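Local coordinates for serine-pyruvate aminotransferase (agxt) (PDB 3ZRP), which probably transfers amino groups from L-serine to pyruvate, and perhaps from alanine to glyoxylate, with pyridoxal 5'-phosphate as its cofactor, at residues His135-Thr138 and Ser139-Val142; Arg292-Glu295 and Ser296-Asn299. All blocks are in the same frame, centred on the assembly; numbering follows the deposited sequence.

Interaction 1: His135-Thr138 and Ser139-Val142. With PLP (pyridoxal-5'-phosphate), chain C.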
ATOM      1  N   HIS A 135      -4.585  -5.373 -21.078  1.00 24.84           N
ATOM      2  CA  HIS A 135      -3.541  -5.534 -22.113  1.00 23.89           C
ATOM      3  C   HIS A 135      -3.040  -6.987 -22.185  1.00 25.12           C
ATOM      4  O   HIS A 135      -3.076  -7.627 -23.247  1.00 25.50           O
ATOM      5  CB  HIS A 135      -2.410  -4.540 -21.934  1.00 25.24           C
ATOM      6  CG  HIS A 135      -1.560  -4.370 -23.153  1.00 26.31           C
ATOM      7  ND1 HIS A 135      -0.578  -3.407 -23.241  1.00 24.95           N
ATOM      8  CD2 HIS A 135      -1.595  -4.991 -24.364  1.00 27.99           C
ATOM      9  CE1 HIS A 135      -0.024  -3.461 -24.442  1.00 27.66           C
ATOM     10  NE2 HIS A 135      -0.620  -4.417 -25.140  1.00 26.68           N
ATOM     11  N   VAL A 136      -2.606  -7.530 -21.045  1.00 24.49           N
ATOM     12  CA  VAL A 136      -2.268  -8.949 -20.976  1.00 22.56           C
ATOM     13  C   VAL A 136      -3.059  -9.563 -19.835  1.00 24.21           C
ATOM     14  O   VAL A 136      -2.937  -9.109 -18.710  1.00 21.94           O
ATOM     15  CB  VAL A 136      -0.751  -9.143 -20.744  1.00 23.62           C
ATOM     16  CG1 VAL A 136      -0.430 -10.608 -20.386  1.00 23.38           C
ATOM     17  CG2 VAL A 136       0.056  -8.670 -21.965  1.00 24.31           C
ATOM     18  N   GLU A 137      -3.894 -10.551 -20.158  1.00 24.76           N
ATOM     19  CA  GLU A 137      -4.628 -11.339 -19.186  1.00 26.18           C
ATOM     20  C   GLU A 137      -3.734 -12.432 -18.603  1.00 29.35           C
ATOM     21  O   GLU A 137      -3.486 -13.475 -19.217  1.00 29.89           O
ATOM     22  CB  GLU A 137      -5.894 -11.938 -19.827  1.00 25.15           C
ATOM     23  CG  GLU A 137      -6.691 -12.873 -18.942  1.00 27.32           C
ATOM     24  CD  GLU A 137      -7.048 -12.255 -17.601  1.00 28.59           C
ATOM     25  OE1 GLU A 137      -7.735 -11.200 -17.579  1.00 27.05           O
ATOM     26  OE2 GLU A 137      -6.657 -12.845 -16.567  1.00 27.66           O
ATOM     27  N   THR A 138      -3.272 -12.183 -17.384  1.00 27.25           N
ATOM     28  CA  THR A 138      -2.283 -13.005 -16.700  1.00 26.26           C
ATOM     29  C   THR A 138      -2.755 -14.435 -16.491  1.00 25.95           C
ATOM     30  O   THR A 138      -1.938 -15.343 -16.482  1.00 25.59           O
ATOM     31  CB  THR A 138      -1.952 -12.359 -15.329  1.00 26.02           C
ATOM     32  OG1 THR A 138      -1.652 -10.986 -15.547  1.00 32.39           O
ATOM     33  CG2 THR A 138      -0.736 -13.053 -14.636  1.00 31.00           C
ATOM     34  N   SER A 139      -4.066 -14.643 -16.367  1.00 26.22           N
ATOM     35  CA  SER A 139      -4.559 -16.013 -16.144  1.00 29.75           C
ATOM     36  C   SER A 139      -4.335 -16.946 -17.356  1.00 29.78           C
ATOM     37  O   SER A 139      -4.174 -18.149 -17.182  1.00 30.13           O
ATOM     38  CB  SER A 139      -6.026 -16.036 -15.745  1.00 28.63           C
ATOM     39  OG  SER A 139      -6.805 -15.487 -16.782  1.00 32.94           O
ATOM     40  N   THR A 140      -4.298 -16.385 -18.559  1.00 28.75           N
ATOM     41  CA  THR A 140      -4.251 -17.213 -19.779  1.00 29.79           C
ATOM     42  C   THR A 140      -3.050 -16.893 -20.668  1.00 30.38           C
ATOM     43  O   THR A 140      -2.798 -17.589 -21.648  1.00 28.02           O
ATOM     44  CB  THR A 140      -5.523 -17.029 -20.641  1.00 26.30           C
ATOM     45  OG1 THR A 140      -5.635 -15.660 -21.047  1.00 26.26           O
ATOM     46  CG2 THR A 140      -6.801 -17.461 -19.907  1.00 30.79           C
ATOM     47  N   GLY A 141      -2.327 -15.824 -20.336  1.00 29.00           N
ATOM     48  CA  GLY A 141      -1.211 -15.338 -21.152  1.00 27.88           C
ATOM     49  C   GLY A 141      -1.651 -14.778 -22.494  1.00 32.38           C
ATOM     50  O   GLY A 141      -0.904 -14.804 -23.457  1.00 27.99           O
ATOM     51  N   VAL A 142      -2.862 -14.227 -22.537  1.00 29.43           N
ATOM     52  CA  VAL A 142      -3.461 -13.709 -23.765  1.00 26.28           C
ATOM     53  C   VAL A 142      -3.375 -12.184 -23.815  1.00 25.35           C
ATOM     54  O   VAL A 142      -3.823 -11.497 -22.888  1.00 24.84           O
ATOM     55  CB  VAL A 142      -4.930 -14.182 -23.872  1.00 29.96           C
ATOM     56  CG1 VAL A 142      -5.687 -13.424 -24.936  1.00 28.73           C
ATOM     57  CG2 VAL A 142      -4.985 -15.684 -24.155  1.00 29.03           C
TER
HETATM   58  N1  PLP C1189      -4.310  -7.117 -13.427  1.00 22.35           N
HETATM   59  C2  PLP C1189      -3.454  -8.070 -13.931  1.00 25.13           C
HETATM   60  C2A PLP C1189      -3.431  -8.311 -15.418  1.00 25.55           C
HETATM   61  C3  PLP C1189      -2.598  -8.795 -13.072  1.00 23.99           C
HETATM   62  O3  PLP C1189      -1.811  -9.613 -13.541  1.00 24.86           O
HETATM   63  C4  PLP C1189      -2.608  -8.552 -11.694  1.00 26.73           C
HETATM   64  C4A PLP C1189      -1.640  -9.329 -10.795  1.00 31.91           C
HETATM   65  C5  PLP C1189      -3.518  -7.585 -11.214  1.00 24.54           C
HETATM   66  C6  PLP C1189      -4.349  -6.850 -12.086  1.00 21.33           C
HETATM   67  C5A PLP C1189      -3.642  -7.241  -9.760  1.00 21.58           C
HETATM   68  O4P PLP C1189      -2.495  -6.581  -9.219  1.00 25.49           O
HETATM   69  P   PLP C1189      -2.165  -6.548  -7.669  1.00 23.00           P
HETATM   70  O1P PLP C1189      -0.893  -5.759  -7.647  1.00 19.31           O
HETATM   71  O2P PLP C1189      -1.993  -7.993  -7.337  1.00 23.75           O
HETATM   72  O3P PLP C1189      -3.357  -5.892  -7.067  1.00 17.64           O
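Ser139 grips one oxygen of the Glu137 carboxylate, OE2, from both faces of its plane: Ser139 OG meets Glu137 OE2 at 2.7 Å from 36° above the plane, while Ser139 N reaches Glu137 OE2 at 3.2 Å from the other face, 22° out of the plane on the anti side. A bend at chi2 (53°) folds the Glu137 chain back over the turn and brings OE2 to Ser139. Outside the turn, the amides of Phe88 and Gly89 bind OE2 and OE1 at the start of helix 87-96; these donors fix the rotation of the buried carboxylate and would probably stabilise its negative charge. The backbone makes a tight hairpin carrying a G1 beta bulge. Gly141, at positive phi, and Val142 both face Glu137, and their amides converge on Glu137 O: Gly141 N at 2.8 Å, nearly in line with the C=O though its N-H points off that line, and Val142 N through a longer, weak bond. Thr140 N adds the turn bond to Glu137 O at 3.1 Å, from above the carbonyl plane. Val142 O returns the bridge by accepting Glu137 N at 2.9 Å, and also receives a CA-H...O contact from Val136 CA at 3.5 Å. Glu137 and Val142 point to the same face of this two-stranded sheet. Thr138 turns its side chain from the hairpin to the cofactor, where Thr138 OG1 lies only 2.4 Å from PLP O3, a very short hydrogen bond in which either oxygen may donate. Ser166 OG bonds to both Thr138 OG1 and the cofactor, and Val136 O approaches PLP C2A at 3.4 Å.

Interaction 2: Arg292-Glu295 and Ser296-Asn299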
ATOM      1  N   ARG A 292      -5.378 -19.400 -27.200  1.00 36.77           N
ATOM      2  CA  ARG A 292      -5.948 -20.046 -28.386  1.00 37.22           C
ATOM      3  C   ARG A 292      -5.421 -19.499 -29.694  1.00 37.59           C
ATOM      4  O   ARG A 292      -5.271 -20.232 -30.667  1.00 45.18           O
ATOM      5  CB  ARG A 292      -7.481 -19.971 -28.372  1.00 34.56           C
ATOM      6  CG  ARG A 292      -8.149 -20.512 -27.119  1.00 37.86           C
ATOM      7  CD  ARG A 292      -8.117 -22.048 -26.998  1.00 46.97           C
ATOM      8  NE  ARG A 292      -6.799 -22.540 -26.599  1.00 45.10           N
ATOM      9  CZ  ARG A 292      -6.384 -23.799 -26.724  1.00 48.88           C
ATOM     10  NH1 ARG A 292      -7.181 -24.733 -27.242  1.00 45.00           N
ATOM     11  NH2 ARG A 292      -5.158 -24.126 -26.328  1.00 40.87           N
ATOM     12  N   ARG A 293      -5.154 -18.207 -29.720  1.00 41.92           N
ATOM     13  CA  ARG A 293      -4.802 -17.506 -30.941  1.00 40.74           C
ATOM     14  C   ARG A 293      -3.364 -16.961 -30.886  1.00 41.82           C
ATOM     15  O   ARG A 293      -3.057 -16.082 -30.066  1.00 36.33           O
ATOM     16  CB  ARG A 293      -5.792 -16.359 -31.151  1.00 47.99           C
ATOM     17  CG  ARG A 293      -7.232 -16.770 -31.335  1.00 54.16           C
ATOM     18  CD  ARG A 293      -7.558 -16.959 -32.795  1.00 62.32           C
ATOM     19  NE  ARG A 293      -8.970 -17.276 -32.974  1.00 70.66           N
ATOM     20  CZ  ARG A 293      -9.779 -16.674 -33.840  1.00 68.64           C
ATOM     21  NH1 ARG A 293      -9.324 -15.718 -34.643  1.00 63.49           N
ATOM     22  NH2 ARG A 293     -11.048 -17.043 -33.908  1.00 67.60           N
ATOM     23  N   PRO A 294      -2.478 -17.459 -31.782  1.00 42.27           N
ATOM     24  CA  PRO A 294      -1.039 -17.144 -31.751  1.00 36.46           C
ATOM     25  C   PRO A 294      -0.679 -15.667 -31.803  1.00 35.41           C
ATOM     26  O   PRO A 294       0.323 -15.258 -31.212  1.00 36.25           O
ATOM     27  CB  PRO A 294      -0.491 -17.864 -33.002  1.00 38.21           C
ATOM     28  CG  PRO A 294      -1.429 -18.982 -33.210  1.00 37.98           C
ATOM     29  CD  PRO A 294      -2.790 -18.416 -32.866  1.00 37.18           C
ATOM     30  N   GLU A 295      -1.480 -14.873 -32.503  1.00 30.96           N
ATOM     31  CA  GLU A 295      -1.272 -13.426 -32.571  0.60 29.00           C
ATOM     32  C   GLU A 295      -1.419 -12.758 -31.188  1.00 28.05           C
ATOM     33  O   GLU A 295      -0.984 -11.638 -30.989  1.00 27.09           O
ATOM     34  CB  GLU A 295      -2.237 -12.783 -33.581  0.60 31.24           C
ATOM     35  CG  GLU A 295      -3.717 -12.772 -33.169  0.60 26.64           C
ATOM     36  CD  GLU A 295      -4.506 -13.987 -33.604  0.60 32.60           C
ATOM     37  OE1 GLU A 295      -3.902 -15.033 -33.962  0.60 29.79           O
ATOM     38  OE2 GLU A 295      -5.769 -13.905 -33.567  0.60 33.07           O
ATOM     39  N   SER A 296      -2.025 -13.470 -30.236  1.00 25.56           N
ATOM     40  CA  SER A 296      -2.227 -12.921 -28.893  1.00 27.27           C
ATOM     41  C   SER A 296      -1.302 -13.546 -27.819  1.00 28.57           C
ATOM     42  O   SER A 296      -1.499 -13.283 -26.628  1.00 29.34           O
ATOM     43  CB  SER A 296      -3.670 -13.105 -28.451  1.00 24.68           C
ATOM     44  OG  SER A 296      -3.914 -14.455 -28.101  1.00 26.00           O
ATOM     45  N   TYR A 297      -0.334 -14.367 -28.236  1.00 26.06           N
ATOM     46  CA  TYR A 297       0.682 -14.919 -27.316  1.00 28.17           C
ATOM     47  C   TYR A 297       1.432 -13.777 -26.618  1.00 28.49           C
ATOM     48  O   TYR A 297       2.196 -13.037 -27.254  1.00 30.93           O
ATOM     49  CB  TYR A 297       1.683 -15.814 -28.079  1.00 28.81           C
ATOM     50  CG  TYR A 297       1.163 -17.158 -28.583  1.00 32.37           C
ATOM     51  CD1 TYR A 297       0.039 -17.758 -28.029  1.00 31.69           C
ATOM     52  CD2 TYR A 297       1.855 -17.860 -29.592  1.00 31.22           C
ATOM     53  CE1 TYR A 297      -0.420 -19.006 -28.488  1.00 36.89           C
ATOM     54  CE2 TYR A 297       1.411 -19.102 -30.058  1.00 35.74           C
ATOM     55  CZ  TYR A 297       0.285 -19.675 -29.501  1.00 35.82           C
ATOM     56  OH  TYR A 297      -0.153 -20.908 -29.947  1.00 33.21           O
ATOM     57  N   SER A 298       1.175 -13.578 -25.327  1.00 26.94           N
ATOM     58  CA  SER A 298       1.834 -12.490 -24.599  1.00 24.91           C
ATOM     59  C   SER A 298       3.304 -12.792 -24.421  1.00 25.27           C
ATOM     60  O   SER A 298       3.716 -13.950 -24.350  1.00 30.26           O
ATOM     61  CB  SER A 298       1.204 -12.210 -23.213  1.00 26.32           C
ATOM     62  OG  SER A 298       1.651 -13.157 -22.239  1.00 27.64           O
ATOM     63  N   ASN A 299       4.071 -11.723 -24.340  1.00 24.72           N
ATOM     64  CA  ASN A 299       5.500 -11.803 -24.112  1.00 25.99           C
ATOM     65  C   ASN A 299       5.900 -11.763 -22.623  1.00 27.94           C
ATOM     66  O   ASN A 299       7.099 -11.684 -22.292  1.00 26.36           O
ATOM     67  CB  ASN A 299       6.199 -10.742 -24.978  1.00 32.67           C
ATOM     68  CG  ASN A 299       5.982 -11.005 -26.479  1.00 32.01           C
ATOM     69  OD1 ASN A 299       5.778 -12.160 -26.896  1.00 29.13           O
ATOM     70  ND2 ASN A 299       5.999  -9.949 -27.276  1.00 37.12           N
TER
HETATM   71  O   HOH W   1      -6.047 -16.054 -27.873  1.00 40.96           O
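Arg293 O receives two hydrogen bonds from Ser296, in distinct directions. Ser296 OG donates at 2.7 Å to Arg293 O in the plane of that carbonyl, whereas Ser296 N comes at 2.8 Å to Arg293 O from above it, 37° out of plane. The torsion that sets OG between its own N and carbonyl carbon (chi1 75°) lets hydroxyl and amide of Ser296 converge on the same acceptor. That hydroxyl also accepts: a water donates to Ser296 OG at 2.7 Å and itself accepts from Arg293 N at 3.0 Å. One residue on, Tyr297 N bonds to Pro294 O at 3.2 Å; these two steps of three residues make a short 3-10 turn in the loop between helix 264-284 and strand 301-305. The Tyr297 ring, which also touches Arg279 of that helix, folds back over the turn, and Pro294 CA sits 3.5 Å from the ring centroid, 8° off the normal, a CH-pi contact extended by Pro294 CB against Tyr297 CE2 at 3.7 Å. Replacing Tyr297 by an alanine would probably leave Pro294 CA and CB without the ring that packs on them and open a gap beside the turn. Glu295 O binds Arg143; in the conformer given, Glu295 OE2 bonds to Tyr113 OH. With Arg293 O doubly bonded and Arg293 N tied by water to the same hydroxyl, Ser296 closes the turn through backbone and side chain together, the in-plane bond being the hydroxyl's.

Overall arrangement
From the N terminus, interaction 1 comes first: 135-142 closes the hairpin between strands 136-137 and 142-143, just past central-sheet strand 128-134. Interaction 2 follows far along the chain, where 292-299 closes a turn between helix 264-284 and strand 301-305 of the three-stranded sheet. The two are in series, neither nested nor crossed, yet their centres lie about 9 Å apart. They meet where Gly141 O stands 3.1 Å from Ser298 N, probably a hydrogen bond, with Val136 CG1 packed on Ser298 CB at 3.6 Å and Val142 CG1 near Ser296 OG. The cofactor-binding hairpin is thereby joined to the loop entering the three-stranded sheet at strand 301-305.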